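Local coordinates for protein coronin (Toxoplasma gondii, PDB 4OZU) that probably binds actin filaments and contributes to parasite invasion and egress, seen here as its WD40 beta-propeller domain, at residues I314-I320 against R334-N340; D289-Y294 against D306-V312; N42-A47 against G59-L63. All blocks are in the same frame, centred on the assembly; numbering follows the deposited sequence.

Contact 1 (I314-I320 against R334-N340); sequences IKNFCFI and RMLKQEN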
loop_
_atom_site.group_PDB
_atom_site.type_symbol
_atom_site.label_atom_id
_atom_site.label_comp_id
_atom_site.label_asym_id
_atom_site.label_seq_id
_atom_site.Cartn_x
_atom_site.Cartn_y
_atom_site.Cartn_z
ATOM N N ILE A 314 -15.545 6.074 3.092
ATOM C CA ILE A 314 -14.580 4.986 3.023
ATOM C C ILE A 314 -14.177 4.611 4.445
ATOM O O ILE A 314 -13.627 5.443 5.168
ATOM C CB ILE A 314 -13.328 5.387 2.216
ATOM C CG1 ILE A 314 -13.719 5.922 0.837
ATOM C CG2 ILE A 314 -12.385 4.200 2.067
ATOM C CD1 ILE A 314 -12.610 6.703 0.162
ATOM N N LYS A 315 -14.461 3.381 4.862
ATOM C CA LYS A 315 -14.098 2.943 6.216
ATOM C C LYS A 315 -12.674 2.392 6.230
ATOM O O LYS A 315 -11.873 2.720 7.105
ATOM C CB LYS A 315 -15.073 1.884 6.727
ATOM C CG LYS A 315 -16.475 2.408 7.002
ATOM C CD LYS A 315 -16.491 3.418 8.138
ATOM C CE LYS A 315 -17.901 3.900 8.428
ATOM N NZ LYS A 315 -17.926 4.953 9.468
ATOM N N ASN A 316 -12.394 1.540 5.252
ATOM C CA ASN A 316 -11.066 1.010 4.988
ATOM C C ASN A 316 -10.954 0.807 3.487
ATOM O O ASN A 316 -11.961 0.814 2.779
ATOM C CB ASN A 316 -10.817 -0.324 5.702
ATOM C CG ASN A 316 -10.781 -0.197 7.211
ATOM O OD1 ASN A 316 -9.843 0.368 7.780
ATOM N ND2 ASN A 316 -11.784 -0.759 7.872
ATOM N N PHE A 317 -9.743 0.607 2.991
ATOM C CA PHE A 317 -9.586 0.367 1.568
ATOM C C PHE A 317 -8.245 -0.264 1.233
ATOM O O PHE A 317 -7.356 -0.382 2.077
ATOM C CB PHE A 317 -9.732 1.678 0.798
ATOM C CG PHE A 317 -8.516 2.541 0.867
ATOM C CD1 PHE A 317 -8.309 3.391 1.942
ATOM C CD2 PHE A 317 -7.568 2.488 -0.138
ATOM C CE1 PHE A 317 -7.179 4.173 2.003
ATOM C CE2 PHE A 317 -6.434 3.266 -0.072
ATOM C CZ PHE A 317 -6.242 4.108 0.991
ATOM N N CYS A 318 -8.126 -0.682 -0.019
ATOM C CA CYS A 318 -6.845 -1.030 -0.606
ATOM C C CYS A 318 -7.030 -0.973 -2.107
ATOM O O CYS A 318 -8.153 -0.829 -2.591
ATOM C CB CYS A 318 -6.362 -2.415 -0.170
ATOM S SG CYS A 318 -7.308 -3.794 -0.889
ATOM N N PHE A 319 -5.926 -1.067 -2.830
ATOM C CA PHE A 319 -5.959 -1.182 -4.280
ATOM C C PHE A 319 -5.412 -2.546 -4.659
ATOM O O PHE A 319 -4.602 -3.111 -3.925
ATOM C CB PHE A 319 -5.133 -0.074 -4.936
ATOM C CG PHE A 319 -5.830 1.256 -4.989
ATOM C CD1 PHE A 319 -6.068 1.975 -3.832
ATOM C CD2 PHE A 319 -6.231 1.790 -6.199
ATOM C CE1 PHE A 319 -6.700 3.199 -3.883
ATOM C CE2 PHE A 319 -6.862 3.011 -6.255
ATOM C CZ PHE A 319 -7.096 3.716 -5.095
ATOM N N ILE A 320 -5.844 -3.074 -5.798
ATOM C CA ILE A 320 -5.380 -4.381 -6.244
ATOM C C ILE A 320 -4.084 -4.223 -7.019
ATOM O O ILE A 320 -3.755 -3.122 -7.468
ATOM C CB ILE A 320 -6.431 -5.105 -7.129
ATOM C CG1 ILE A 320 -6.619 -4.383 -8.468
ATOM C CG2 ILE A 320 -7.748 -5.237 -6.372
ATOM C CD1 ILE A 320 -7.569 -5.107 -9.431
ATOM N N ARG A 334 -7.900 -0.521 -9.445
ATOM C CA ARG A 334 -9.161 -0.832 -8.780
ATOM C C ARG A 334 -9.026 -0.704 -7.274
ATOM O O ARG A 334 -8.133 -1.294 -6.660
ATOM C CB ARG A 334 -9.644 -2.240 -9.144
ATOM C CG ARG A 334 -11.084 -2.508 -8.723
ATOM C CD ARG A 334 -11.461 -3.985 -8.863
ATOM N NE ARG A 334 -11.066 -4.548 -10.153
ATOM C CZ ARG A 334 -10.940 -5.851 -10.392
ATOM N NH1 ARG A 334 -11.196 -6.739 -9.438
ATOM N NH2 ARG A 334 -10.563 -6.273 -11.590
ATOM N N MET A 335 -9.912 0.095 -6.696
ATOM C CA MET A 335 -10.002 0.226 -5.251
ATOM C C MET A 335 -11.064 -0.720 -4.714
ATOM O O MET A 335 -12.118 -0.883 -5.319
ATOM C CB MET A 335 -10.342 1.663 -4.865
ATOM C CG MET A 335 -10.497 1.900 -3.375
ATOM S SD MET A 335 -11.222 3.516 -3.026
ATOM C CE MET A 335 -9.955 4.602 -3.663
ATOM N N LEU A 336 -10.768 -1.346 -3.582
ATOM C CA LEU A 336 -11.769 -2.067 -2.812
ATOM C C LEU A 336 -12.079 -1.189 -1.618
ATOM O O LEU A 336 -11.215 -0.941 -0.781
ATOM C CB LEU A 336 -11.264 -3.444 -2.383
ATOM C CG LEU A 336 -10.857 -4.346 -3.551
ATOM C CD1 LEU A 336 -10.177 -5.619 -3.065
ATOM C CD2 LEU A 336 -12.082 -4.682 -4.391
ATOM N N LYS A 337 -13.309 -0.699 -1.578
ATOM C CA LYS A 337 -13.752 0.272 -0.584
ATOM C C LYS A 337 -14.680 -0.378 0.438
ATOM O O LYS A 337 -15.754 -0.815 0.074
ATOM C CB LYS A 337 -14.477 1.424 -1.294
ATOM C CG LYS A 337 -15.078 2.477 -0.379
ATOM C CD LYS A 337 -16.087 3.327 -1.137
ATOM C CE LYS A 337 -16.864 4.240 -0.201
ATOM N NZ LYS A 337 -18.180 4.613 -0.787
ATOM N N GLN A 338 -14.285 -0.445 1.708
ATOM C CA GLN A 338 -15.209 -0.929 2.738
ATOM C C GLN A 338 -16.253 0.133 3.036
ATOM O O GLN A 338 -15.918 1.283 3.343
ATOM C CB GLN A 338 -14.478 -1.304 4.030
ATOM C CG GLN A 338 -15.398 -1.756 5.163
ATOM C CD GLN A 338 -14.619 -2.235 6.379
ATOM O OE1 GLN A 338 -13.465 -2.663 6.262
ATOM N NE2 GLN A 338 -15.240 -2.154 7.554
ATOM N N GLU A 339 -17.517 -0.263 2.935
ATOM C CA GLU A 339 -18.636 0.584 3.305
ATOM C C GLU A 339 -19.292 -0.002 4.545
ATOM O O GLU A 339 -19.691 -1.165 4.551
ATOM C CB GLU A 339 -19.630 0.698 2.149
ATOM C CG GLU A 339 -19.026 1.352 0.920
ATOM C CD GLU A 339 -20.035 1.585 -0.186
ATOM O OE1 GLU A 339 -21.025 0.828 -0.260
ATOM O OE2 GLU A 339 -19.835 2.528 -0.981
ATOM N N ASN A 340 -19.383 0.812 5.595
ATOM C CA ASN A 340 -19.857 0.373 6.902
ATOM C C ASN A 340 -19.079 -0.853 7.375
ATOM O O ASN A 340 -17.853 -0.866 7.285
ATOM C CB ASN A 340 -21.357 0.109 6.844
ATOM C CG ASN A 340 -22.123 1.305 6.327
ATOM O OD1 ASN A 340 -22.117 2.369 6.950
ATOM N ND2 ASN A 340 -22.767 1.151 5.177
HETATM O O HOH W 1 -5.197 -0.944 -8.716
#

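Contact 2 (D289-Y294 against D306-V312); sequences DSSCRY and DAYRSSV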
loop_
_atom_site.group_PDB
_atom_site.type_symbol
_atom_site.label_atom_id
_atom_site.label_comp_id
_atom_site.label_asym_id
_atom_site.label_seq_id
_atom_site.Cartn_x
_atom_site.Cartn_y
_atom_site.Cartn_z
ATOM N N ASP A 289 -13.723 9.820 4.487
ATOM C CA ASP A 289 -14.133 10.636 3.346
ATOM C C ASP A 289 -15.035 9.817 2.437
ATOM O O ASP A 289 -14.875 8.601 2.333
ATOM C CB ASP A 289 -12.925 11.140 2.542
ATOM C CG ASP A 289 -12.086 12.159 3.300
ATOM O OD1 ASP A 289 -12.553 12.667 4.343
ATOM O OD2 ASP A 289 -10.972 12.474 2.832
ATOM N N SER A 290 -15.976 10.482 1.773
ATOM C CA SER A 290 -16.842 9.806 0.813
ATOM C C SER A 290 -16.308 9.927 -0.618
ATOM O O SER A 290 -16.917 9.403 -1.556
ATOM C CB SER A 290 -18.269 10.360 0.892
ATOM O OG SER A 290 -18.299 11.746 0.606
ATOM N N SER A 291 -15.167 10.596 -0.782
ATOM C CA SER A 291 -14.572 10.782 -2.103
ATOM C C SER A 291 -13.071 10.502 -2.109
ATOM O O SER A 291 -12.417 10.519 -1.065
ATOM C CB SER A 291 -14.832 12.204 -2.603
ATOM O OG SER A 291 -14.240 13.162 -1.746
ATOM N N CYS A 292 -12.554 10.217 -3.300
ATOM C CA CYS A 292 -11.134 9.982 -3.536
ATOM C C CYS A 292 -10.724 10.704 -4.810
ATOM O O CYS A 292 -11.365 10.525 -5.843
ATOM C CB CYS A 292 -10.839 8.485 -3.679
ATOM S SG CYS A 292 -9.484 8.146 -4.831
ATOM N N ARG A 293 -9.679 11.524 -4.748
ATOM C CA ARG A 293 -9.202 12.193 -5.953
ATOM C C ARG A 293 -7.851 11.648 -6.378
ATOM O O ARG A 293 -7.106 11.078 -5.580
ATOM C CB ARG A 293 -9.132 13.705 -5.755
ATOM C CG ARG A 293 -8.226 14.177 -4.648
ATOM C CD ARG A 293 -8.292 15.693 -4.544
ATOM N NE ARG A 293 -7.927 16.333 -5.806
ATOM C CZ ARG A 293 -7.986 17.642 -6.034
ATOM N NH1 ARG A 293 -8.402 18.474 -5.085
ATOM N NH2 ARG A 293 -7.630 18.121 -7.218
ATOM N N TYR A 294 -7.556 11.806 -7.660
ATOM C CA TYR A 294 -6.327 11.281 -8.207
ATOM C C TYR A 294 -5.685 12.210 -9.222
ATOM O O TYR A 294 -6.331 13.071 -9.834
ATOM C CB TYR A 294 -6.568 9.906 -8.828
ATOM C CG TYR A 294 -7.882 9.740 -9.541
ATOM C CD1 TYR A 294 -9.029 9.389 -8.841
ATOM C CD2 TYR A 294 -7.977 9.899 -10.923
ATOM C CE1 TYR A 294 -10.240 9.219 -9.495
ATOM C CE2 TYR A 294 -9.181 9.731 -11.577
ATOM C CZ TYR A 294 -10.307 9.388 -10.860
ATOM O OH TYR A 294 -11.508 9.220 -11.518
ATOM N N ASP A 306 -8.969 13.475 -12.030
ATOM C CA ASP A 306 -10.380 13.407 -11.671
ATOM C C ASP A 306 -10.547 12.903 -10.244
ATOM O O ASP A 306 -9.587 12.867 -9.471
ATOM C CB ASP A 306 -11.134 12.500 -12.652
ATOM C CG ASP A 306 -12.529 13.012 -12.977
ATOM O OD1 ASP A 306 -13.246 13.441 -12.052
ATOM O OD2 ASP A 306 -12.909 12.987 -14.166
ATOM N N ALA A 307 -11.768 12.522 -9.897
ATOM C CA ALA A 307 -12.048 12.022 -8.560
ATOM C C ALA A 307 -13.192 11.017 -8.535
ATOM O O ALA A 307 -14.101 11.068 -9.364
ATOM C CB ALA A 307 -12.357 13.180 -7.634
ATOM N N TYR A 308 -13.116 10.095 -7.580
ATOM C CA TYR A 308 -14.239 9.239 -7.228
ATOM C C TYR A 308 -15.101 9.971 -6.211
ATOM O O TYR A 308 -14.584 10.514 -5.236
ATOM C CB TYR A 308 -13.752 7.904 -6.661
ATOM C CG TYR A 308 -14.801 7.143 -5.879
ATOM C CD1 TYR A 308 -15.921 6.626 -6.507
ATOM C CD2 TYR A 308 -14.665 6.936 -4.510
ATOM C CE1 TYR A 308 -16.883 5.929 -5.798
ATOM C CE2 TYR A 308 -15.621 6.238 -3.791
ATOM C CZ TYR A 308 -16.731 5.736 -4.442
ATOM O OH TYR A 308 -17.690 5.038 -3.742
ATOM N N ARG A 309 -16.412 9.988 -6.436
ATOM C CA ARG A 309 -17.330 10.671 -5.526
ATOM C C ARG A 309 -18.518 9.792 -5.165
ATOM O O ARG A 309 -19.106 9.142 -6.025
ATOM C CB ARG A 309 -17.820 11.979 -6.148
ATOM C CG ARG A 309 -16.720 13.001 -6.365
ATOM C CD ARG A 309 -17.286 14.370 -6.700
ATOM N NE ARG A 309 -16.244 15.394 -6.718
ATOM C CZ ARG A 309 -15.476 15.674 -7.768
ATOM N NH1 ARG A 309 -15.620 15.011 -8.909
ATOM N NH2 ARG A 309 -14.557 16.625 -7.675
ATOM N N SER A 310 -18.865 9.776 -3.882
ATOM C CA SER A 310 -20.032 9.044 -3.413
ATOM C C SER A 310 -20.649 9.744 -2.210
ATOM O O SER A 310 -20.200 10.819 -1.813
ATOM C CB SER A 310 -19.657 7.605 -3.056
ATOM O OG SER A 310 -18.929 7.553 -1.844
ATOM N N SER A 311 -21.687 9.133 -1.644
ATOM C CA SER A 311 -22.315 9.644 -0.431
ATOM C C SER A 311 -22.133 8.669 0.732
ATOM O O SER A 311 -22.871 8.722 1.715
ATOM C CB SER A 311 -23.803 9.907 -0.670
ATOM O OG SER A 311 -24.515 8.692 -0.817
ATOM N N VAL A 312 -21.141 7.789 0.613
ATOM C CA VAL A 312 -20.872 6.772 1.626
ATOM C C VAL A 312 -19.388 6.811 1.985
ATOM O O VAL A 312 -18.543 6.679 1.104
ATOM C CB VAL A 312 -21.263 5.362 1.130
ATOM C CG1 VAL A 312 -20.923 4.302 2.170
ATOM C CG2 VAL A 312 -22.745 5.317 0.798
#

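Contact 3 (N42-A47 against G59-L63); sequences NTEYIA and GILRL. With ACT (acetate ion), chain C.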
loop_
_atom_site.group_PDB
_atom_site.type_symbol
_atom_site.label_atom_id
_atom_site.label_comp_id
_atom_site.label_asym_id
_atom_site.label_seq_id
_atom_site.Cartn_x
_atom_site.Cartn_y
_atom_site.Cartn_z
ATOM N N ASN A 42 -4.043 -9.290 -3.215
ATOM C CA ASN A 42 -3.086 -9.635 -4.253
ATOM C C ASN A 42 -3.881 -10.075 -5.482
ATOM O O ASN A 42 -5.026 -9.656 -5.644
ATOM C CB ASN A 42 -2.075 -10.689 -3.767
ATOM C CG ASN A 42 -2.699 -12.040 -3.425
ATOM O OD1 ASN A 42 -3.893 -12.282 -3.621
ATOM N ND2 ASN A 42 -1.862 -12.938 -2.918
ATOM N N THR A 43 -3.303 -10.880 -6.362
ATOM C CA THR A 43 -4.000 -11.203 -7.602
ATOM C C THR A 43 -5.130 -12.204 -7.387
ATOM O O THR A 43 -5.942 -12.408 -8.284
ATOM C CB THR A 43 -3.044 -11.766 -8.666
ATOM O OG1 THR A 43 -2.394 -12.942 -8.169
ATOM C CG2 THR A 43 -2.004 -10.724 -9.050
ATOM N N GLU A 44 -5.189 -12.808 -6.199
ATOM C CA GLU A 44 -6.128 -13.900 -5.926
ATOM C C GLU A 44 -7.044 -13.621 -4.737
ATOM O O GLU A 44 -8.224 -13.982 -4.766
ATOM C CB GLU A 44 -5.352 -15.195 -5.672
ATOM C CG GLU A 44 -6.200 -16.433 -5.391
ATOM C CD GLU A 44 -6.727 -17.077 -6.655
ATOM O OE1 GLU A 44 -6.558 -16.486 -7.744
ATOM O OE2 GLU A 44 -7.305 -18.182 -6.560
ATOM N N TYR A 45 -6.502 -12.987 -3.702
ATOM C CA TYR A 45 -7.196 -12.868 -2.418
ATOM C C TYR A 45 -7.386 -11.431 -1.955
ATOM O O TYR A 45 -6.652 -10.526 -2.346
ATOM C CB TYR A 45 -6.436 -13.621 -1.318
ATOM C CG TYR A 45 -6.139 -15.061 -1.641
ATOM C CD1 TYR A 45 -7.165 -15.969 -1.831
ATOM C CD2 TYR A 45 -4.830 -15.519 -1.733
ATOM C CE1 TYR A 45 -6.908 -17.285 -2.133
ATOM C CE2 TYR A 45 -4.559 -16.840 -2.028
ATOM C CZ TYR A 45 -5.607 -17.718 -2.230
ATOM O OH TYR A 45 -5.372 -19.038 -2.526
ATOM N N ILE A 46 -8.382 -11.256 -1.095
ATOM C CA ILE A 46 -8.596 -10.022 -0.360
ATOM C C ILE A 46 -8.453 -10.341 1.126
ATOM O O ILE A 46 -9.009 -11.331 1.590
ATOM C CB ILE A 46 -10.005 -9.431 -0.619
ATOM C CG1 ILE A 46 -10.215 -9.141 -2.109
ATOM C CG2 ILE A 46 -10.226 -8.173 0.207
ATOM C CD1 ILE A 46 -11.674 -8.921 -2.481
ATOM N N ALA A 47 -7.717 -9.513 1.861
ATOM C CA ALA A 47 -7.646 -9.640 3.313
ATOM C C ALA A 47 -8.409 -8.488 3.945
ATOM O O ALA A 47 -8.196 -7.330 3.587
ATOM C CB ALA A 47 -6.200 -9.652 3.787
ATOM N N GLY A 59 -10.282 -11.913 7.699
ATOM C CA GLY A 59 -11.088 -12.624 6.728
ATOM C C GLY A 59 -10.324 -12.680 5.421
ATOM O O GLY A 59 -9.736 -11.679 5.008
ATOM N N ILE A 60 -10.313 -13.850 4.788
ATOM C CA ILE A 60 -9.652 -14.031 3.501
ATOM C C ILE A 60 -10.678 -14.443 2.448
ATOM O O ILE A 60 -11.260 -15.532 2.513
ATOM C CB ILE A 60 -8.511 -15.081 3.582
ATOM C CG1 ILE A 60 -7.435 -14.637 4.574
ATOM C CG2 ILE A 60 -7.886 -15.314 2.208
ATOM C CD1 ILE A 60 -6.704 -13.360 4.188
ATOM N N LEU A 61 -10.899 -13.546 1.490
ATOM C CA LEU A 61 -11.855 -13.754 0.409
ATOM C C LEU A 61 -11.109 -13.974 -0.891
ATOM O O LEU A 61 -9.999 -13.473 -1.059
ATOM C CB LEU A 61 -12.781 -12.545 0.253
ATOM C CG LEU A 61 -13.796 -12.213 1.345
ATOM C CD1 LEU A 61 -13.126 -11.744 2.624
ATOM C CD2 LEU A 61 -14.748 -11.150 0.823
ATOM N N ARG A 62 -11.715 -14.705 -1.817
ATOM C CA ARG A 62 -11.177 -14.769 -3.168
ATOM C C ARG A 62 -11.695 -13.580 -3.967
ATOM O O ARG A 62 -12.893 -13.308 -3.989
ATOM C CB ARG A 62 -11.546 -16.087 -3.847
ATOM C CG ARG A 62 -10.869 -17.297 -3.212
ATOM C CD ARG A 62 -10.975 -18.549 -4.074
ATOM N NE ARG A 62 -10.301 -18.381 -5.361
ATOM C CZ ARG A 62 -10.914 -18.183 -6.528
ATOM N NH1 ARG A 62 -12.241 -18.136 -6.607
ATOM N NH2 ARG A 62 -10.192 -18.039 -7.632
ATOM N N LEU A 63 -10.771 -12.871 -4.612
ATOM C CA LEU A 63 -11.093 -11.700 -5.419
ATOM C C LEU A 63 -12.175 -12.009 -6.456
ATOM O O LEU A 63 -13.063 -11.195 -6.705
ATOM C CB LEU A 63 -9.819 -11.188 -6.103
ATOM C CG LEU A 63 -9.882 -9.896 -6.910
ATOM C CD1 LEU A 63 -10.233 -8.721 -6.033
ATOM C CD2 LEU A 63 -8.549 -9.663 -7.598
HETATM C C ACT C . 0.502 -12.613 -6.461
HETATM O O ACT C . 0.219 -13.595 -7.178
HETATM O OXT ACT C . -0.363 -11.717 -6.391
HETATM C CH3 ACT C . 1.809 -12.515 -5.734
#

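Contact 1 (I314-I320 against R334-N340)
Met335 sets its CB over one face of the Phe319 ring, a clear case of how two side chains on the same face of an antiparallel hairpin settle against each other. The two residues form a non-hydrogen-bonded pair between strands 317-319 and 331-339 of the WD40 propeller. CB of Met335 stands 4.0 Å from the Phe319 centroid and 15° off the normal, displaced toward the rim. The turn about the CG-SD bond (chi3 -64°) brings Met335 CE to Phe319 CZ at 3.3 Å; SD itself approaches obliquely, as a Met-aromatic contact. Tyr283 meets the same ring from outside the hairpin.

Cys318 and Leu336 share the other face of the sheet. Beside them, Ile320 sends CD1 over the centre of the Arg334 guanidinium, 3.5 Å above its plane, while Arg334 NE makes a salt bridge with Glu331. A water joins Ile320 O to Arg334 N.

At the far end, Asn316 and Gln338 run alongside each other in the same direction, their amide planes turned well apart. Asn316 ND2 donates to Gln338 OE1 (3.0 Å) within its own amide plane, yet it arrives 59° out of the acceptor's carbonyl plane. Gln338 NE2 in turn binds Asn340 O at 2.9 Å and also Ser30 O, so its amide orientation is fixed from both ends.

Lys337 extends past Ile314, running nearly perpendicular to it with CE 3.7 Å from Ile314 CG1. NZ makes a salt bridge with Glu339 OE2 at 2.7 Å and also bonds to Val312 O, Tyr308 OH and Ser310 OG. A buried lysine so surrounded by oxygens, one of them anionic, would be expected to keep its positive charge.

Contact 2 (D289-Y294 against D306-V312)
Tyr294 lays its ring against the backbone of Asp306, so that the carbonyl oxygen Asp306 O sits 3.4 Å above the ring plane, over the centre. That same oxygen accepts the Tyr294 backbone N-H at 2.9 Å, so one carbonyl both takes the backbone bond and packs against the ring. The low first torsion (chi1 37°) folds the ring back over the opposing strand, where CE1 comes within 3.5 Å of Ala307 CA. The phenol oxygen continues past Asp306 CB and bonds to Leu15 O, which holds the far end of the ring.

This is the tight part of the hairpin. Arg293 and Ala307, a non-hydrogen-bonded pair, bring their CA atoms to 3.9 Å, and their CB atoms meet at 3.8 Å, consistent with the small size of the Ala307 side chain.

The solvent side is looser. Arg309 is exposed; so is Asp306, whose OD1 turns back to its own chain and takes the Ala307 N-H at 2.8 Å. The Asp306 N-H reaches Tyr294 O only weakly. Toward Ser290 and Ser310, these two serines tie the segments together: Ser310 OG donates to Ser290 O at 2.7 Å, in the carbonyl plane and on a lone pair, whereas the bonds from Ser310 N to the same oxygen and from Ser290 OG to Ser310 O are weak.

Within its blade the pair forms the outer hairpin, with strand 281-286 flanking strand 291-298 and the disulfide Cys285–Cys292 linking those two. Strand 16-25 of the neighbouring sheet packs on Tyr294 and Tyr308 through Ala17, and Phe349 of strand 343-350 meets the Tyr294 ring edge-to-face.

Contact 3 (N42-A47 against G59-L63)
Arg62 and Glu44 form a salt bridge beside the antiparallel hairpin of strands 45-49 and 58-62, part of a blade of the WD40 beta-propeller, and Arg62 repays an atom-by-atom reading. Its CB passes 4.0 Å from Glu44 O. CG then borders the Tyr45 ring, close to its plane, 4.1 Å from Tyr45 CE1. The chain bends at chi3 (62°), and this turn brings the guanidinium beside the carboxylate. There NE and NH2 both reach one oxygen, Glu44 OE2, at 3.2 and 3.1 Å respectively. The oxygen is in the guanidinium plane, but the two nitrogens come to it from the same face of the carboxylate, more than 50° out of its plane. NH1 is taken by Asp65, so the arginine is shared between two acids.

Glu44 also places its CG over the centre of the Tyr45 ring, while Leu61 O lies at the ring edge, in its plane; Phe87, Leu109 and Val113 are further neighbours of the tyrosine. On the sheet face that carries Ile46 and Leu61, Ile46 CD1 meets Leu63 CD1 at 3.8 Å; on the other face Ala47 CB packs on Ile60 CD1. Tyr24 of strand 16-25 lies against Ile46 and Leu61.

The backbone bonds of Ile46 with Leu61 run in both directions, and Leu63 N extends the ladder to Glu44 O. The turn leading into strand 45-49 is shaped by Asn42: OD1 accepts from Glu44 N, making an Asx turn, and from Tyr45 N at 2.7 Å. Asn42 ND2 is held by Arg92 O. Beside that turn an acetate, probably from the crystallisation liquor, receives the Thr43 N-H on OXT at 3.1 Å.

Three hairpins from consecutive parts of the propeller ring illustrate how neighbouring blades are joined. Contact 1 lies between the other two: its centre is about 11 Å from that of contact 2 and about 13 Å from that of contact 3. Toward contact 2 the join combines two probable hydrogen bonds, Ile314 N to Asp289 O at 2.7 Å and Lys337 NZ to Val312 O at 2.8 Å, with packing that includes Met335 CE on Cys292 SG. Toward contact 3 it is packing alone, mainly apolar, with Leu336 CD1 on Ile46 CG1 at 3.6 Å. Contacts 2 and 3 do not touch, their nearest atoms being about 15 Å apart. The acetate lies beside contact 3.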